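Local coordinates for AlyQ (Persicobacter sp. CCB-QB2, PDB 7D2A), which binds uronic acid residues of alginate through its family 32 carbohydrate-binding module, here holding a 4,5-unsaturated mannuronic acid end, at residues R68-I74 with I113-S119; A61-S67 with S91-N96. All blocks are in the same frame, centred on the assembly; numbering follows the deposited sequence.

Both contacts lie in the single beta-sandwich domain, their centres about 11 Å apart, and their segments alternate along the chain: 61-67, 68-74, 91-96, then 113-119. Contact 1 pairs strands 70-77 and 110-118, neighbours in the five-stranded antiparallel sheet; contact 2 joins the end of strand 52-62, from the other sheet, and the turn after it to the loop that follows strand 84-90. Ser-70 O and Ser-91 N, 2.8 Å apart, probably hydrogen-bond and so tie the two together, while Phe-72 CD1 packs 3.6 Å from Trp-62 CZ2 between the sheets. Arg-68 and Tyr-63 bring both contacts to the unsaturated uronic acid.

Contact 1. Residues R68-I74 with I113-S119; sequences RTSGFSI and ITGFGNS. With MAW (4-deoxy-alpha-L-erythro-hex-4-enopyranuronic acid), chain B.
Arg-68 lays one face of its guanidinium on the side-chain amide of Asn-118, the two planes only 11° apart and Asn-118 ND2 3.3 Å from Arg-68 CZ. This is stacking rather than bonding, because both nitrogens that come close are donors. The amide is satisfied elsewhere: ND2 donates to Asn-121 OD1 and Trp-123 O, and OD1 accepts from Ser-120 N, which fixes its rotation. Held over that plate, with its chain extended from CG to NE, the guanidinium turns its edge to the sugar carboxylate. Arg-68 NH1 donates to MAW O6A at 2.8 Å with an N-H...O angle of 172°, and Arg-68 NH2 to MAW O6B at 2.9 Å. A leucine in its place would probably leave this carboxylate without its two-pronged partner and the Asn-118 amide without its stacked plate.

Behind the pocket, strands 70-77 and 110-118 run antiparallel in the five-stranded sheet of the F5/8 type C beta-sandwich. Their register slips by one residue between Ser-70 and Phe-72, a beta bulge at Phe-116 and Gly-117. The backbone remains bonded across it: Gly-71 N donates to Gly-117 O, and Gly-71 O accepts from Phe-116 N at 2.8 Å, the donor lying 48° out of the carbonyl plane. Past the bulge Ser-73 and Thr-114 form a regular hydrogen-bonded pair, N to O in both directions. Water 1 bridges Thr-114 OG1 and, weakly, Ser-73 O. The Phe-116 ring lies along the strand with its edge to Ser-73 OG. At the pocket end, Thr-69 N donates to Ser-119 OG at 3.0 Å, and Ser-119 N returns a bond to Thr-69 O at 2.8 Å.

Contact 2. Residues A61-S67 with S91-N96; sequences AWYNGDS and SSGQTN. With MAW (4-deoxy-alpha-L-erythro-hex-4-enopyranuronic acid), chain B.
Asn-96 reaches back with its side-chain amide to Gly-65 and Asp-66, where a type II beta turn, Trp-62 to Gly-65, leads out of strand 52-62 at the ligand end of the beta-sandwich. With CG beside its own backbone N (chi1 -67°), the amide brings OD1 to the backbone nitrogens at the end of the turn and just past it: Asp-66 N donates to Asn-96 OD1 at 3.2 Å, a weak, bent bond, and Gly-65 N is 3.1 Å from the same oxygen. On the other branch, Asn-96 ND2 comes 3.3 Å from Asp-66 OD2, although the carboxylate and amide planes stand 53° apart.

Asp-66 is the second main participant, with its backbone folded against Gly-93 and Thr-95. Gly-65 fits closely here, since a CB on it would clash with Thr-95 O. Direct bonds are few, and waters make up the link: water 2 joins Trp-62 N to Thr-95 O, and water 3 donates to both Trp-62 O and Asn-96 O. Water 4 donates to Gly-65 O and accepts from Gly-93 N.

Tyr-63 turns away from the loop 91-96; its ring borders the sugar carboxylate and makes a cation-pi contact with Arg-35. Trp-62 instead extends its indole inward, where NE1 is satisfied by Tyr-101 OH. Ser-91, whose OG accepts from Ser-70 N, lies over one indole face: its CB makes a CH-pi contact 3.6 Å from the centroid of the Trp-62 five-membered ring, 18° off the ring normal.

Contact 1. Residues R68-I74 with I113-S119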
ATOM      1  N   ARG A  68     -13.257   3.815  -9.379  1.00 12.80           N
ATOM      2  CA  ARG A  68     -12.567   2.754 -10.117  1.00 12.57           C
ATOM      3  C   ARG A  68     -12.042   1.722  -9.119  1.00 13.39           C
ATOM      4  O   ARG A  68     -11.849   2.066  -7.941  1.00 12.87           O
ATOM      5  CB  ARG A  68     -11.453   3.360 -10.968  1.00 14.14           C
ATOM      6  CG  ARG A  68     -10.220   3.743 -10.164  1.00 13.50           C
ATOM      7  CD  ARG A  68      -9.321   4.664 -10.952  1.00 14.39           C
ATOM      8  NE  ARG A  68      -7.957   4.676 -10.423  1.00 13.57           N
ATOM      9  CZ  ARG A  68      -6.977   5.415 -10.916  1.00 12.54           C
ATOM     10  NH1 ARG A  68      -7.187   6.273 -11.934  1.00 14.90           N
ATOM     11  NH2 ARG A  68      -5.789   5.303 -10.365  1.00 13.21           N
ATOM     12  N   THR A  69     -11.805   0.525  -9.616  1.00 12.71           N
ATOM     13  CA  THR A  69     -11.239  -0.579  -8.821  1.00 13.06           C
ATOM     14  C   THR A  69      -9.789  -0.808  -9.249  1.00 13.82           C
ATOM     15  O   THR A  69      -9.456  -0.711 -10.456  1.00 15.40           O
ATOM     16  CB  THR A  69     -12.069  -1.858  -8.972  1.00 14.97           C
ATOM     17  OG1 THR A  69     -12.150  -2.200 -10.366  1.00 14.86           O
ATOM     18  CG2 THR A  69     -13.469  -1.680  -8.428  1.00 15.74           C
ATOM     19  N   SER A  70      -8.920  -1.078  -8.299  1.00 13.42           N
ATOM     20  CA  SER A  70      -7.487  -1.224  -8.545  1.00 13.30           C
ATOM     21  C   SER A  70      -7.039  -2.578  -7.993  1.00 13.63           C
ATOM     22  O   SER A  70      -7.334  -2.891  -6.842  1.00 13.66           O
ATOM     23  CB  SER A  70      -6.721  -0.008  -7.957  1.00 15.47           C
ATOM     24  OG  SER A  70      -5.624   0.404  -8.779  1.00 19.53           O
ATOM     25  N   GLY A  71      -6.357  -3.368  -8.810  1.00 12.76           N
ATOM     26  CA  GLY A  71      -5.850  -4.677  -8.388  1.00 12.72           C
ATOM     27  C   GLY A  71      -4.502  -4.569  -7.710  1.00 11.26           C
ATOM     28  O   GLY A  71      -3.700  -3.696  -8.030  1.00 12.42           O
ATOM     29  N   PHE A  72      -4.300  -5.362  -6.665  1.00 12.01           N
ATOM     30  CA  PHE A  72      -3.064  -5.265  -5.864  1.00 11.54           C
ATOM     31  C   PHE A  72      -2.824  -6.548  -5.076  1.00 11.29           C
ATOM     32  O   PHE A  72      -3.671  -7.409  -4.976  1.00 12.04           O
ATOM     33  CB  PHE A  72      -3.140  -4.066  -4.907  1.00 11.77           C
ATOM     34  CG  PHE A  72      -4.103  -4.274  -3.782  1.00 12.04           C
ATOM     35  CD1 PHE A  72      -5.460  -4.029  -3.938  1.00 11.28           C
ATOM     36  CD2 PHE A  72      -3.656  -4.746  -2.556  1.00 11.80           C
ATOM     37  CE1 PHE A  72      -6.357  -4.243  -2.899  1.00 12.82           C
ATOM     38  CE2 PHE A  72      -4.553  -5.002  -1.539  1.00 12.56           C
ATOM     39  CZ  PHE A  72      -5.899  -4.780  -1.712  1.00 12.39           C
ATOM     40  N   SER A  73      -1.626  -6.661  -4.556  1.00 11.78           N
ATOM     41  CA  SER A  73      -1.246  -7.704  -3.607  1.00 12.08           C
ATOM     42  C   SER A  73      -0.362  -7.037  -2.564  1.00 12.36           C
ATOM     43  O   SER A  73       0.295  -6.008  -2.850  1.00 13.29           O
ATOM     44  CB  SER A  73      -0.657  -8.891  -4.271  1.00 14.86           C
ATOM     45  OG  SER A  73       0.553  -8.575  -4.858  1.00 18.68           O
ATOM     46  N   ILE A  74      -0.344  -7.626  -1.384  1.00 10.92           N
ATOM     47  CA  ILE A  74       0.498  -7.176  -0.259  1.00 10.91           C
ATOM     48  C   ILE A  74       1.481  -8.295   0.053  1.00 11.69           C
ATOM     49  O   ILE A  74       1.020  -9.457   0.254  1.00 10.80           O
ATOM     50  CB  ILE A  74      -0.375  -6.806   0.951  1.00 10.83           C
ATOM     51  CG1 ILE A  74      -1.469  -5.788   0.588  1.00 10.48           C
ATOM     52  CG2 ILE A  74       0.487  -6.349   2.120  1.00 12.37           C
ATOM     53  CD1 ILE A  74      -2.440  -5.504   1.704  1.00 11.72           C
ATOM     54  N   ILE A 113       3.169  -3.037  -1.316  1.00 10.57           N
ATOM     55  CA  ILE A 113       1.949  -3.108  -2.120  1.00  9.91           C
ATOM     56  C   ILE A 113       2.350  -3.136  -3.578  1.00 11.34           C
ATOM     57  O   ILE A 113       2.994  -2.209  -4.004  1.00 11.47           O
ATOM     58  CB  ILE A 113       0.973  -1.948  -1.827  1.00 10.88           C
ATOM     59  CG1 ILE A 113       0.568  -1.963  -0.355  1.00 11.71           C
ATOM     60  CG2 ILE A 113      -0.174  -2.022  -2.789  1.00 11.42           C
ATOM     61  CD1 ILE A 113      -0.300  -0.801   0.042  1.00 12.50           C
ATOM     62  N   THR A 114       1.960  -4.188  -4.279  1.00 11.97           N
ATOM     63  CA  THR A 114       2.188  -4.325  -5.729  1.00 11.97           C
ATOM     64  C   THR A 114       0.868  -4.044  -6.414  1.00 13.23           C
ATOM     65  O   THR A 114      -0.146  -4.603  -6.030  1.00 12.55           O
ATOM     66  CB  THR A 114       2.760  -5.702  -6.102  1.00 11.84           C
ATOM     67  OG1 THR A 114       3.984  -5.927  -5.414  1.00 12.82           O
ATOM     68  CG2 THR A 114       2.969  -5.778  -7.591  1.00 13.01           C
ATOM     69  N   GLY A 115       0.876  -3.122  -7.390  1.00 12.00           N
ATOM     70  CA  GLY A 115      -0.336  -2.777  -8.123  1.00 11.49           C
ATOM     71  C   GLY A 115      -0.385  -3.375  -9.502  1.00 11.77           C
ATOM     72  O   GLY A 115       0.721  -3.499 -10.131  1.00 13.73           O
ATOM     73  N   PHE A 116      -1.607  -3.661  -9.958  1.00 13.68           N
ATOM     74  CA  PHE A 116      -1.862  -4.331 -11.266  1.00 14.21           C
ATOM     75  C   PHE A 116      -2.691  -3.436 -12.158  1.00 14.84           C
ATOM     76  O   PHE A 116      -3.401  -3.945 -13.040  1.00 16.64           O
ATOM     77  CB  PHE A 116      -2.457  -5.717 -11.052  1.00 14.54           C
ATOM     78  CG  PHE A 116      -1.546  -6.559 -10.211  1.00 15.71           C
ATOM     79  CD1 PHE A 116      -0.308  -6.916 -10.697  1.00 16.87           C
ATOM     80  CD2 PHE A 116      -1.900  -6.940  -8.932  1.00 16.85           C
ATOM     81  CE1 PHE A 116       0.572  -7.649  -9.917  1.00 17.78           C
ATOM     82  CE2 PHE A 116      -1.022  -7.674  -8.152  1.00 17.84           C
ATOM     83  CZ  PHE A 116       0.222  -8.022  -8.649  1.00 18.14           C
ATOM     84  N   GLY A 117      -2.625  -2.125 -11.962  1.00 13.59           N
ATOM     85  CA  GLY A 117      -3.485  -1.173 -12.672  1.00 15.58           C
ATOM     86  C   GLY A 117      -4.907  -1.241 -12.193  1.00 16.70           C
ATOM     87  O   GLY A 117      -5.207  -1.943 -11.202  1.00 14.87           O
ATOM     88  N   ASN A 118      -5.808  -0.587 -12.902  1.00 14.89           N
ATOM     89  CA  ASN A 118      -7.156  -0.355 -12.378  1.00 14.61           C
ATOM     90  C   ASN A 118      -8.151  -0.464 -13.534  1.00 15.20           C
ATOM     91  O   ASN A 118      -7.726  -0.694 -14.690  1.00 16.09           O
ATOM     92  CB  ASN A 118      -7.191   0.993 -11.670  1.00 12.90           C
ATOM     93  CG  ASN A 118      -6.974   2.183 -12.596  1.00 14.10           C
ATOM     94  OD1 ASN A 118      -7.880   2.550 -13.338  1.00 15.07           O
ATOM     95  ND2 ASN A 118      -5.823   2.838 -12.543  1.00 14.84           N
ATOM     96  N   SER A 119      -9.404  -0.263 -13.226  1.00 16.33           N
ATOM     97  CA  SER A 119     -10.520  -0.556 -14.161  1.00 16.65           C
ATOM     98  C   SER A 119     -10.618   0.570 -15.193  1.00 20.09           C
ATOM     99  O   SER A 119     -11.360   0.356 -16.208  1.00 19.97           O
ATOM    100  CB  SER A 119     -11.776  -0.745 -13.367  1.00 16.31           C
ATOM    101  OG  SER A 119     -12.029   0.400 -12.586  1.00 16.72           O
TER
HETATM  102  C1  MAW B   2      -2.314   9.912 -14.895  1.00 19.57           C
HETATM  103  C2  MAW B   2      -1.523  10.845 -14.067  1.00 17.55           C
HETATM  104  O2  MAW B   2      -2.303  11.940 -13.509  1.00 20.91           O
HETATM  105  C3  MAW B   2      -0.894   9.989 -12.934  1.00 18.42           C
HETATM  106  O3  MAW B   2      -0.378  10.806 -11.901  1.00 16.27           O
HETATM  107  C4  MAW B   2      -1.960   9.029 -12.381  1.00 19.10           C
HETATM  108  C5  MAW B   2      -3.137   8.859 -12.931  1.00 18.02           C
HETATM  109  O5  MAW B   2      -3.495   9.541 -14.164  1.00 19.81           O
HETATM  110  C6  MAW B   2      -4.151   7.969 -12.445  1.00 17.16           C
HETATM  111  O6A MAW B   2      -5.221   7.872 -13.126  1.00 16.45           O
HETATM  112  O6B MAW B   2      -3.966   7.250 -11.390  1.00 14.68           O
HETATM  113  O   HOH W   1       3.378  -7.048  -3.014  1.00 15.65           O

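Contact 2. Residues A61-S67 with S91-N96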
ATOM      1  N   ALA A  61      -5.838   3.986   1.034  1.00 10.09           N
ATOM      2  CA  ALA A  61      -6.784   4.890   0.351  1.00 10.49           C
ATOM      3  C   ALA A  61      -6.318   5.046  -1.078  1.00  9.66           C
ATOM      4  O   ALA A  61      -5.145   5.363  -1.330  1.00 10.90           O
ATOM      5  CB  ALA A  61      -6.877   6.215   1.076  1.00  9.76           C
ATOM      6  N   TRP A  62      -7.245   4.874  -2.003  1.00  9.51           N
ATOM      7  CA  TRP A  62      -6.964   4.851  -3.448  1.00 10.59           C
ATOM      8  C   TRP A  62      -7.349   6.161  -4.126  1.00 10.98           C
ATOM      9  O   TRP A  62      -8.382   6.752  -3.801  1.00 10.25           O
ATOM     10  CB  TRP A  62      -7.700   3.684  -4.071  1.00 11.54           C
ATOM     11  CG  TRP A  62      -7.200   2.376  -3.561  1.00 11.14           C
ATOM     12  CD1 TRP A  62      -7.726   1.676  -2.518  1.00 12.34           C
ATOM     13  CD2 TRP A  62      -6.111   1.609  -4.077  1.00 11.78           C
ATOM     14  NE1 TRP A  62      -6.980   0.554  -2.290  1.00 12.20           N
ATOM     15  CE2 TRP A  62      -5.996   0.461  -3.246  1.00 11.68           C
ATOM     16  CE3 TRP A  62      -5.206   1.799  -5.131  1.00 11.75           C
ATOM     17  CZ2 TRP A  62      -5.002  -0.499  -3.486  1.00 11.95           C
ATOM     18  CZ3 TRP A  62      -4.222   0.867  -5.340  1.00 11.06           C
ATOM     19  CH2 TRP A  62      -4.118  -0.261  -4.513  1.00 10.80           C
ATOM     20  N   TYR A  63      -6.491   6.596  -5.033  1.00 10.86           N
ATOM     21  CA  TYR A  63      -6.795   7.797  -5.855  1.00 11.70           C
ATOM     22  C   TYR A  63      -8.016   7.480  -6.704  1.00 11.36           C
ATOM     23  O   TYR A  63      -8.054   6.400  -7.302  1.00 11.95           O
ATOM     24  CB  TYR A  63      -5.620   8.112  -6.768  1.00 12.60           C
ATOM     25  CG  TYR A  63      -5.798   9.296  -7.680  1.00 13.25           C
ATOM     26  CD1 TYR A  63      -5.963  10.573  -7.171  1.00 14.61           C
ATOM     27  CD2 TYR A  63      -5.752   9.115  -9.048  1.00 14.25           C
ATOM     28  CE1 TYR A  63      -6.058  11.662  -8.014  1.00 15.75           C
ATOM     29  CE2 TYR A  63      -5.829  10.207  -9.898  1.00 15.98           C
ATOM     30  CZ  TYR A  63      -6.001  11.465  -9.377  1.00 16.97           C
ATOM     31  OH  TYR A  63      -6.111  12.507 -10.267  1.00 18.58           O
ATOM     32  N   ASN A  64      -9.000   8.374  -6.735  1.00 12.36           N
ATOM     33  CA  ASN A  64     -10.256   8.121  -7.480  1.00 12.90           C
ATOM     34  C   ASN A  64     -10.882   6.822  -6.964  1.00 13.09           C
ATOM     35  O   ASN A  64     -11.480   6.038  -7.739  1.00 12.51           O
ATOM     36  CB  ASN A  64     -10.029   8.105  -8.988  1.00 15.36           C
ATOM     37  CG  ASN A  64      -9.759   9.474  -9.564  1.00 18.84           C
ATOM     38  OD1 ASN A  64     -10.029  10.477  -8.918  1.00 21.85           O
ATOM     39  ND2 ASN A  64      -9.225   9.506 -10.766  1.00 22.38           N
ATOM     40  N   GLY A  65     -10.739   6.566  -5.666  1.00 11.98           N
ATOM     41  CA  GLY A  65     -11.103   5.275  -5.098  1.00 13.10           C
ATOM     42  C   GLY A  65     -12.590   5.048  -5.113  1.00 13.10           C
ATOM     43  O   GLY A  65     -13.006   3.866  -4.974  1.00 13.97           O
ATOM     44  N   ASP A  66     -13.385   6.093  -5.272  1.00 13.84           N
ATOM     45  CA  ASP A  66     -14.853   5.952  -5.296  1.00 14.14           C
ATOM     46  C   ASP A  66     -15.354   5.812  -6.738  1.00 14.12           C
ATOM     47  O   ASP A  66     -16.579   5.849  -6.914  1.00 16.34           O
ATOM     48  CB  ASP A  66     -15.530   7.107  -4.563  1.00 14.73           C
ATOM     49  CG  ASP A  66     -15.410   8.424  -5.283  1.00 15.53           C
ATOM     50  OD1 ASP A  66     -14.624   8.521  -6.235  1.00 18.38           O
ATOM     51  OD2 ASP A  66     -16.083   9.342  -4.858  1.00 18.66           O
ATOM     52  N   SER A  67     -14.463   5.678  -7.730  1.00 13.14           N
ATOM     53  CA  SER A  67     -14.904   5.639  -9.153  0.50 13.56           C
ATOM     54  C   SER A  67     -14.160   4.584  -9.977  1.00 14.26           C
ATOM     55  O   SER A  67     -14.484   4.442 -11.174  1.00 15.31           O
ATOM     56  CB  SER A  67     -14.794   6.993  -9.791  0.50 13.21           C
ATOM     57  OG  SER A  67     -13.437   7.350 -10.019  0.50 13.02           O
ATOM     58  N   SER A  91      -9.396  -3.295  -4.926  1.00 14.37           N
ATOM     59  CA  SER A  91      -9.989  -2.235  -4.097  1.00 12.97           C
ATOM     60  C   SER A  91     -11.479  -2.225  -4.414  1.00 13.98           C
ATOM     61  O   SER A  91     -11.906  -2.675  -5.521  1.00 12.94           O
ATOM     62  CB  SER A  91      -9.325  -0.925  -4.329  1.00 14.22           C
ATOM     63  OG  SER A  91      -9.615  -0.415  -5.616  1.00 14.63           O
ATOM     64  N   SER A  92     -12.279  -1.661  -3.512  1.00 13.81           N
ATOM     65  CA  SER A  92     -13.753  -1.749  -3.600  1.00 13.48           C
ATOM     66  C   SER A  92     -14.311  -0.890  -4.738  1.00 13.36           C
ATOM     67  O   SER A  92     -15.398  -1.253  -5.246  1.00 14.32           O
ATOM     68  CB  SER A  92     -14.380  -1.394  -2.302  1.00 13.21           C
ATOM     69  OG  SER A  92     -14.274  -0.020  -2.032  1.00 13.26           O
ATOM     70  N   GLY A  93     -13.645   0.220  -5.069  1.00 12.01           N
ATOM     71  CA  GLY A  93     -14.223   1.237  -5.951  1.00 13.30           C
ATOM     72  C   GLY A  93     -15.382   1.986  -5.310  1.00 14.11           C
ATOM     73  O   GLY A  93     -16.087   2.730  -6.033  1.00 13.30           O
ATOM     74  N   GLN A  94     -15.514   1.974  -3.976  1.00 11.69           N
ATOM     75  CA  GLN A  94     -16.706   2.504  -3.254  1.00 11.67           C
ATOM     76  C   GLN A  94     -16.361   3.535  -2.188  1.00 12.62           C
ATOM     77  O   GLN A  94     -17.297   4.002  -1.533  1.00 13.14           O
ATOM     78  CB  GLN A  94     -17.469   1.324  -2.685  1.00 13.12           C
ATOM     79  CG  GLN A  94     -18.079   0.447  -3.775  1.00 13.34           C
ATOM     80  CD  GLN A  94     -18.527  -0.890  -3.218  1.00 15.25           C
ATOM     81  OE1 GLN A  94     -19.183  -0.968  -2.213  1.00 12.39           O
ATOM     82  NE2 GLN A  94     -18.032  -1.988  -3.749  1.00 17.74           N
ATOM     83  N   THR A  95     -15.121   3.995  -2.114  1.00 11.96           N
ATOM     84  CA  THR A  95     -14.775   5.058  -1.156  1.00 11.70           C
ATOM     85  C   THR A  95     -13.414   5.665  -1.510  1.00 12.08           C
ATOM     86  O   THR A  95     -12.516   4.940  -2.052  1.00 11.51           O
ATOM     87  CB  THR A  95     -14.778   4.545   0.302  1.00 12.88           C
ATOM     88  OG1 THR A  95     -14.631   5.640   1.203  1.00 12.54           O
ATOM     89  CG2 THR A  95     -13.679   3.570   0.619  1.00 12.13           C
ATOM     90  N   ASN A  96     -13.215   6.891  -1.073  1.00 12.25           N
ATOM     91  CA  ASN A  96     -11.878   7.555  -1.133  1.00 12.30           C
ATOM     92  C   ASN A  96     -11.130   7.388   0.188  1.00 11.67           C
ATOM     93  O   ASN A  96      -9.960   7.718   0.293  1.00 12.06           O
ATOM     94  CB  ASN A  96     -12.052   9.019  -1.441  1.00 13.39           C
ATOM     95  CG  ASN A  96     -12.586   9.215  -2.830  1.00 16.74           C
ATOM     96  OD1 ASN A  96     -12.099   8.600  -3.765  1.00 18.39           O
ATOM     97  ND2 ASN A  96     -13.558  10.104  -2.931  1.00 20.10           N
TER
HETATM   98  C1  MAW B   2      -2.314   9.912 -14.895  1.00 19.57           C
HETATM   99  C2  MAW B   2      -1.523  10.845 -14.067  1.00 17.55           C
HETATM  100  O2  MAW B   2      -2.303  11.940 -13.509  1.00 20.91           O
HETATM  101  C3  MAW B   2      -0.894   9.989 -12.934  1.00 18.42           C
HETATM  102  O3  MAW B   2      -0.378  10.806 -11.901  1.00 16.27           O
HETATM  103  C4  MAW B   2      -1.960   9.029 -12.381  1.00 19.10           C
HETATM  104  C5  MAW B   2      -3.137   8.859 -12.931  1.00 18.02           C
HETATM  105  O5  MAW B   2      -3.495   9.541 -14.164  1.00 19.81           O
HETATM  106  C6  MAW B   2      -4.151   7.969 -12.445  1.00 17.16           C
HETATM  107  O6A MAW B   2      -5.221   7.872 -13.126  1.00 16.45           O
HETATM  108  O6B MAW B   2      -3.966   7.250 -11.390  1.00 14.68           O
HETATM  109  O   HOH W   2     -10.018   4.323  -1.012  1.00 12.27           O
HETATM  110  O   HOH W   3      -8.282   8.505  -1.657  1.00 12.48           O
HETATM  111  O   HOH W   4     -11.378   1.876  -4.250  1.00 14.76           O